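Local coordinates for protein glycosyl hydrolase, family 38 (Enterococcus faecalis, PDB 5KBP) that probably hydrolyses alpha-mannosidic linkages of carbohydrates as a family 38 glycoside hydrolase, and is likely to depend on a bound metal ion, at residues A[621-626]-A[632-637]; A[565-568]-A[573-576]. All coordinates share one frame; numbering follows the deposited sequence.

Interaction 1. Residues A[621-626]-A[632-637]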
ATOM      1  N   GLU A 621       9.280  26.528  11.553  1.00 39.37           N
ATOM      2  CA  GLU A 621       8.566  26.417  10.285  1.00 50.57           C
ATOM      3  C   GLU A 621       9.093  27.413   9.259  1.00 59.60           C
ATOM      4  O   GLU A 621       9.265  27.072   8.082  1.00 53.73           O
ATOM      5  CB  GLU A 621       7.066  26.617  10.503  1.00 50.01           C
ATOM      6  CG  GLU A 621       6.261  26.637   9.215  1.00 70.14           C
ATOM      7  CD  GLU A 621       4.772  26.785   9.454  1.00 83.44           C
ATOM      8  OE1 GLU A 621       4.218  26.016  10.268  1.00 84.61           O
ATOM      9  OE2 GLU A 621       4.158  27.676   8.831  1.00 91.58           O
ATOM     10  N   GLU A 622       9.359  28.650   9.685  1.00 62.11           N
ATOM     11  CA  GLU A 622       9.917  29.639   8.769  1.00 64.61           C
ATOM     12  C   GLU A 622      11.314  29.246   8.310  1.00 52.97           C
ATOM     13  O   GLU A 622      11.675  29.452   7.146  1.00 57.83           O
ATOM     14  CB  GLU A 622       9.940  31.017   9.431  1.00 70.87           C
ATOM     15  CG  GLU A 622       8.578  31.674   9.523  1.00 82.77           C
ATOM     16  CD  GLU A 622       8.009  32.019   8.161  1.00 90.51           C
ATOM     17  OE1 GLU A 622       8.653  32.795   7.422  1.00 88.57           O
ATOM     18  OE2 GLU A 622       6.920  31.510   7.827  1.00 93.08           O
ATOM     19  N   GLU A 623      12.118  28.675   9.211  1.00 39.29           N
ATOM     20  CA  GLU A 623      13.465  28.259   8.832  1.00 48.59           C
ATOM     21  C   GLU A 623      13.441  27.047   7.911  1.00 51.26           C
ATOM     22  O   GLU A 623      14.389  26.837   7.145  1.00 58.82           O
ATOM     23  CB  GLU A 623      14.295  27.970  10.081  1.00 48.97           C
ATOM     24  CG  GLU A 623      14.469  29.178  10.992  1.00 63.83           C
ATOM     25  CD  GLU A 623      15.392  28.910  12.161  1.00 69.52           C
ATOM     26  OE1 GLU A 623      16.335  29.702  12.364  1.00 69.66           O
ATOM     27  OE2 GLU A 623      15.173  27.912  12.880  1.00 73.12           O
ATOM     28  N   GLN A 624      12.374  26.247   7.965  1.00 50.18           N
ATOM     29  CA  GLN A 624      12.221  25.136   7.033  1.00 50.88           C
ATOM     30  C   GLN A 624      11.719  25.614   5.675  1.00 46.78           C
ATOM     31  O   GLN A 624      12.218  25.169   4.636  1.00 44.22           O
ATOM     32  CB  GLN A 624      11.264  24.093   7.610  1.00 43.38           C
ATOM     33  CG  GLN A 624      11.767  23.407   8.867  1.00 44.75           C
ATOM     34  CD  GLN A 624      10.694  22.575   9.537  1.00 47.78           C
ATOM     35  OE1 GLN A 624       9.502  22.846   9.386  1.00 48.88           O
ATOM     36  NE2 GLN A 624      11.110  21.556  10.277  1.00 42.41           N
ATOM     37  N   LYS A 625      10.730  26.512   5.665  1.00 36.99           N
ATOM     38  CA  LYS A 625      10.174  26.990   4.403  1.00 45.27           C
ATOM     39  C   LYS A 625      11.205  27.775   3.601  1.00 48.91           C
ATOM     40  O   LYS A 625      11.252  27.676   2.370  1.00 50.37           O
ATOM     41  CB  LYS A 625       8.936  27.849   4.665  1.00 40.71           C
ATOM     42  CG  LYS A 625       7.731  27.073   5.172  1.00 50.87           C
ATOM     43  CD  LYS A 625       6.521  27.980   5.325  1.00 62.08           C
ATOM     44  CE  LYS A 625       5.278  27.190   5.700  1.00 57.20           C
ATOM     45  NZ  LYS A 625       4.086  28.073   5.836  1.00 64.24           N
ATOM     46  N   ALA A 626      12.039  28.560   4.280  1.00 45.86           N
ATOM     47  CA  ALA A 626      13.077  29.333   3.613  1.00 45.09           C
ATOM     48  C   ALA A 626      14.295  28.498   3.244  1.00 40.63           C
ATOM     49  O   ALA A 626      15.231  29.037   2.644  1.00 43.10           O
ATOM     50  CB  ALA A 626      13.507  30.509   4.494  1.00 42.26           C
ATOM     51  N   GLU A 632      22.511  27.001  10.955  1.00 60.73           N
ATOM     52  CA  GLU A 632      22.237  28.410  11.203  1.00 59.28           C
ATOM     53  C   GLU A 632      20.841  28.642  11.775  1.00 57.53           C
ATOM     54  O   GLU A 632      20.355  29.777  11.763  1.00 54.31           O
ATOM     55  CB  GLU A 632      22.412  29.215   9.913  1.00 65.42           C
ATOM     56  CG  GLU A 632      23.777  29.065   9.264  1.00 77.21           C
ATOM     57  CD  GLU A 632      24.871  29.777  10.034  1.00 95.30           C
ATOM     58  OE1 GLU A 632      24.593  30.849  10.612  1.00 98.61           O
ATOM     59  OE2 GLU A 632      26.010  29.266  10.063  1.00 99.26           O
ATOM     60  N   ARG A 633      20.192  27.595  12.278  1.00 57.32           N
ATOM     61  CA  ARG A 633      18.810  27.690  12.730  1.00 51.87           C
ATOM     62  C   ARG A 633      18.753  28.151  14.181  1.00 49.78           C
ATOM     63  O   ARG A 633      19.448  27.606  15.045  1.00 47.16           O
ATOM     64  CB  ARG A 633      18.094  26.351  12.555  1.00 47.68           C
ATOM     65  CG  ARG A 633      17.823  26.025  11.096  1.00 52.19           C
ATOM     66  CD  ARG A 633      17.011  24.759  10.907  1.00 44.55           C
ATOM     67  NE  ARG A 633      16.642  24.592   9.505  1.00 46.04           N
ATOM     68  CZ  ARG A 633      16.022  23.528   9.009  1.00 43.45           C
ATOM     69  NH1 ARG A 633      15.697  22.515   9.801  1.00 48.44           N
ATOM     70  NH2 ARG A 633      15.730  23.474   7.717  1.00 39.55           N
ATOM     71  N   LEU A 634      17.923  29.163  14.437  1.00 45.66           N
ATOM     72  CA  LEU A 634      17.798  29.773  15.752  1.00 47.37           C
ATOM     73  C   LEU A 634      16.643  29.212  16.568  1.00 54.30           C
ATOM     74  O   LEU A 634      16.478  29.604  17.728  1.00 54.18           O
ATOM     75  CB  LEU A 634      17.621  31.290  15.612  1.00 56.38           C
ATOM     76  CG  LEU A 634      18.626  32.021  14.722  1.00 60.91           C
ATOM     77  CD1 LEU A 634      18.189  33.462  14.497  1.00 60.58           C
ATOM     78  CD2 LEU A 634      20.020  31.959  15.332  1.00 59.78           C
ATOM     79  N   ALA A 635      15.844  28.315  15.995  1.00 51.55           N
ATOM     80  CA  ALA A 635      14.684  27.789  16.700  1.00 51.40           C
ATOM     81  C   ALA A 635      15.109  27.024  17.946  1.00 48.86           C
ATOM     82  O   ALA A 635      16.145  26.353  17.963  1.00 51.40           O
ATOM     83  CB  ALA A 635      13.870  26.881  15.778  1.00 48.25           C
ATOM     84  N   GLN A 636      14.302  27.135  18.995  1.00 38.57           N
ATOM     85  CA  GLN A 636      14.516  26.417  20.239  1.00 43.11           C
ATOM     86  C   GLN A 636      13.280  25.588  20.565  1.00 46.31           C
ATOM     87  O   GLN A 636      12.239  25.693  19.911  1.00 51.39           O
ATOM     88  CB  GLN A 636      14.830  27.384  21.387  1.00 41.62           C
ATOM     89  CG  GLN A 636      15.980  28.330  21.094  1.00 49.38           C
ATOM     90  CD  GLN A 636      17.281  27.601  20.814  1.00 54.06           C
ATOM     91  OE1 GLN A 636      17.539  26.534  21.368  1.00 48.07           O
ATOM     92  NE2 GLN A 636      18.107  28.177  19.949  1.00 57.15           N
ATOM     93  N   ARG A 637      13.405  24.749  21.590  1.00 42.57           N
ATOM     94  CA  ARG A 637      12.273  23.947  22.027  1.00 50.22           C
ATOM     95  C   ARG A 637      11.187  24.846  22.604  1.00 60.02           C
ATOM     96  O   ARG A 637      11.473  25.875  23.224  1.00 64.51           O
ATOM     97  CB  ARG A 637      12.716  22.919  23.066  1.00 50.63           C
ATOM     98  CG  ARG A 637      13.937  22.113  22.660  1.00 50.03           C
ATOM     99  CD  ARG A 637      14.073  20.861  23.507  1.00 45.12           C
ATOM    100  NE  ARG A 637      13.027  19.888  23.205  1.00 45.31           N
ATOM    101  CZ  ARG A 637      12.950  18.678  23.751  1.00 52.14           C
ATOM    102  NH1 ARG A 637      13.860  18.288  24.632  1.00 49.19           N
ATOM    103  NH2 ARG A 637      11.962  17.859  23.416  1.00 50.73           N
TER
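The C-terminal part of helix 619-625 and the irregular chain at 632-637 approach most closely at Glu623 and Arg633, whose CA atoms are 6.6 Å apart. Together they form a helix packed on the loop that follows it, within the connection between strands 601-613 and 641-653 of the C-terminal beta domain, a case of one carboxylate holding two successive backbone amides. Glu623 points its CB toward the loop, and beyond CG its chain runs extended (chi2 -175°), which carries the carboxylate to the amides of the loop. There OE1 of Glu623 accepts the N-H of Leu634 at 2.7 Å on its syn lone pair, nearly straight at 165°. Its other oxygen, OE2, takes the amide N of Ala635 at 3.2 Å, also on the syn side but tilted out of the carboxylate plane. Arg628, between the two segments, adds a salt bridge to OE1, so this buried group has both charge and amide partners. The side chain of Arg633 slides past Glu623 in the opposite direction, leading its guanidinium to a salt bridge with Glu756 instead. Gln624 crosses it at about a right angle and lays CG over one guanidinium face, 4.1 Å from NH2 of Arg633. Beside the second amide bond, CB of Ala635 lies 3.3 Å from OE2 of Glu623.

Interaction 2. Residues A[565-568]-A[573-576]; sequences TGDI and IFFK
Asp567 carries its CG anti to the backbone N (chi1 -179°), which swings the carboxylate across to the chain at Phe574 and Phe575; Phe574, with its own CG likewise anti to N, turns its ring back to meet it. The setting is the end of strand 555-566, where the chain leaves the antiparallel sheet of the C-terminal beta domain, makes a short excursion and returns beside itself. OD1 of Asp567 receives the N-H of Phe575 at 2.9 Å in an almost straight bond (173°), although the donor lies well above the carboxylate plane. The same residue is held from its other side: N of Ile568 donates to O of Phe575 at 2.9 Å, approaching nearly along the C=O axis. One residue is therefore gripped at both N-H and C=O, by a side chain and by the backbone that follows it.

Around these bonds the rings find their places. The Phe574 ring lies beside the strand end, with CD1 3.2 Å from CG of Asp567 and the two flat groups inclined by 50°. Farther along, CZ of Phe574 has OG1 of Thr565 at its edge, 3.6 Å away and near the ring plane, while Arg673 makes a cation-pi contact with the ring. Phe575 receives CG1 of Ile568 in the plane of its edge, 3.8 Å from CD2. A CA-H...O contact from Lys576 to O of Gly566 adds a weaker tie. Because OD2 of Asp567 forms a salt bridge with Arg752 while OD1 also accepts the N-H of Gly569, the buried carboxylate probably remains ionised, its charge shared between an arginine and two backbone amides.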
ATOM      1  N   THR A 565      16.114  15.178  23.808  1.00 42.91           N
ATOM      2  CA  THR A 565      16.570  16.494  23.391  1.00 48.06           C
ATOM      3  C   THR A 565      15.767  16.935  22.178  1.00 51.75           C
ATOM      4  O   THR A 565      15.098  16.132  21.525  1.00 48.99           O
ATOM      5  CB  THR A 565      18.069  16.506  23.046  1.00 49.00           C
ATOM      6  OG1 THR A 565      18.289  15.769  21.839  1.00 59.61           O
ATOM      7  CG2 THR A 565      18.889  15.885  24.167  1.00 54.08           C
ATOM      8  N   GLY A 566      15.843  18.229  21.883  1.00 46.32           N
ATOM      9  CA  GLY A 566      15.212  18.744  20.688  1.00 44.19           C
ATOM     10  C   GLY A 566      15.962  18.350  19.431  1.00 41.78           C
ATOM     11  O   GLY A 566      17.135  17.975  19.455  1.00 38.62           O
ATOM     12  N   ASP A 567      15.259  18.432  18.305  1.00 37.08           N
ATOM     13  CA  ASP A 567      15.865  18.135  17.010  1.00 41.31           C
ATOM     14  C   ASP A 567      15.191  19.016  15.970  1.00 53.28           C
ATOM     15  O   ASP A 567      14.009  18.825  15.665  1.00 56.73           O
ATOM     16  CB  ASP A 567      15.728  16.657  16.657  1.00 32.50           C
ATOM     17  CG  ASP A 567      16.365  16.315  15.322  1.00 54.43           C
ATOM     18  OD1 ASP A 567      17.165  17.127  14.814  1.00 60.90           O
ATOM     19  OD2 ASP A 567      16.076  15.225  14.786  1.00 54.57           O
ATOM     20  N   ILE A 568      15.940  19.974  15.430  1.00 50.78           N
ATOM     21  CA  ILE A 568      15.417  20.884  14.420  1.00 48.13           C
ATOM     22  C   ILE A 568      16.131  20.625  13.101  1.00 45.98           C
ATOM     23  O   ILE A 568      16.367  21.549  12.313  1.00 46.05           O
ATOM     24  CB  ILE A 568      15.561  22.352  14.860  1.00 47.22           C
ATOM     25  CG1 ILE A 568      17.015  22.668  15.215  1.00 56.73           C
ATOM     26  CG2 ILE A 568      14.645  22.643  16.043  1.00 40.97           C
ATOM     27  CD1 ILE A 568      17.247  24.115  15.590  1.00 61.80           C
ATOM     28  N   ILE A 573      19.503  14.428   8.936  1.00 44.56           N
ATOM     29  CA  ILE A 573      20.487  14.921   9.889  1.00 43.99           C
ATOM     30  C   ILE A 573      19.795  15.327  11.183  1.00 48.53           C
ATOM     31  O   ILE A 573      18.732  15.959  11.163  1.00 44.26           O
ATOM     32  CB  ILE A 573      21.280  16.110   9.303  1.00 48.97           C
ATOM     33  CG1 ILE A 573      21.963  15.698   7.995  1.00 47.58           C
ATOM     34  CG2 ILE A 573      22.306  16.625  10.303  1.00 55.55           C
ATOM     35  CD1 ILE A 573      22.739  16.806   7.328  1.00 54.89           C
ATOM     36  N   PHE A 574      20.403  14.958  12.308  1.00 47.09           N
ATOM     37  CA  PHE A 574      19.982  15.422  13.621  1.00 45.70           C
ATOM     38  C   PHE A 574      20.748  16.687  13.982  1.00 46.29           C
ATOM     39  O   PHE A 574      21.950  16.792  13.722  1.00 48.11           O
ATOM     40  CB  PHE A 574      20.221  14.343  14.680  1.00 37.24           C
ATOM     41  CG  PHE A 574      20.151  14.847  16.099  1.00 40.04           C
ATOM     42  CD1 PHE A 574      18.935  14.946  16.753  1.00 35.15           C
ATOM     43  CD2 PHE A 574      21.303  15.202  16.787  1.00 45.02           C
ATOM     44  CE1 PHE A 574      18.864  15.403  18.058  1.00 45.65           C
ATOM     45  CE2 PHE A 574      21.239  15.659  18.094  1.00 45.95           C
ATOM     46  CZ  PHE A 574      20.016  15.760  18.730  1.00 48.60           C
ATOM     47  N   PHE A 575      20.048  17.644  14.588  1.00 38.89           N
ATOM     48  CA  PHE A 575      20.691  18.872  15.048  1.00 42.60           C
ATOM     49  C   PHE A 575      19.939  19.381  16.268  1.00 46.25           C
ATOM     50  O   PHE A 575      18.770  19.768  16.162  1.00 50.29           O
ATOM     51  CB  PHE A 575      20.727  19.928  13.947  1.00 49.30           C
ATOM     52  CG  PHE A 575      21.446  21.188  14.347  1.00 47.87           C
ATOM     53  CD1 PHE A 575      22.831  21.248  14.327  1.00 47.15           C
ATOM     54  CD2 PHE A 575      20.741  22.310  14.750  1.00 47.75           C
ATOM     55  CE1 PHE A 575      23.496  22.401  14.697  1.00 46.87           C
ATOM     56  CE2 PHE A 575      21.400  23.468  15.122  1.00 51.01           C
ATOM     57  CZ  PHE A 575      22.780  23.513  15.095  1.00 49.68           C
ATOM     58  N   LYS A 576      20.608  19.387  17.412  1.00 46.02           N
ATOM     59  CA  LYS A 576      20.003  19.882  18.641  1.00 48.95           C
ATOM     60  C   LYS A 576      19.971  21.407  18.626  1.00 51.87           C
ATOM     61  O   LYS A 576      20.967  22.035  18.249  1.00 56.06           O
ATOM     62  CB  LYS A 576      20.787  19.389  19.856  1.00 50.33           C
ATOM     63  CG  LYS A 576      20.223  19.828  21.195  1.00 54.84           C
ATOM     64  CD  LYS A 576      21.161  19.450  22.331  1.00 62.35           C
ATOM     65  CE  LYS A 576      22.514  20.134  22.179  1.00 67.51           C
ATOM     66  NZ  LYS A 576      23.442  19.789  23.293  1.00 72.70           N
TER

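Interaction 2 closes before interaction 1 opens along the chain, yet their centres lie only 11 Å apart in the same beta domain. Both are largely buried and both use an acidic side chain to hold backbone N-H groups, but interaction 1 ties a helix to the loop behind it, whereas interaction 2 ties a strand end to its returning chain and adds aromatic packing. Their peripheries also differ: a weak hydrogen bond joins Glu622, on the helix of interaction 1 but not part of its contact, to Tyr440 of the second subunit, while no other chain touches the segments of interaction 2. Arg633 joins the two directly, its NH1 2.8 Å from O of Ile568, a probable hydrogen bond. Ala635 O also packs against Ile568 CD1.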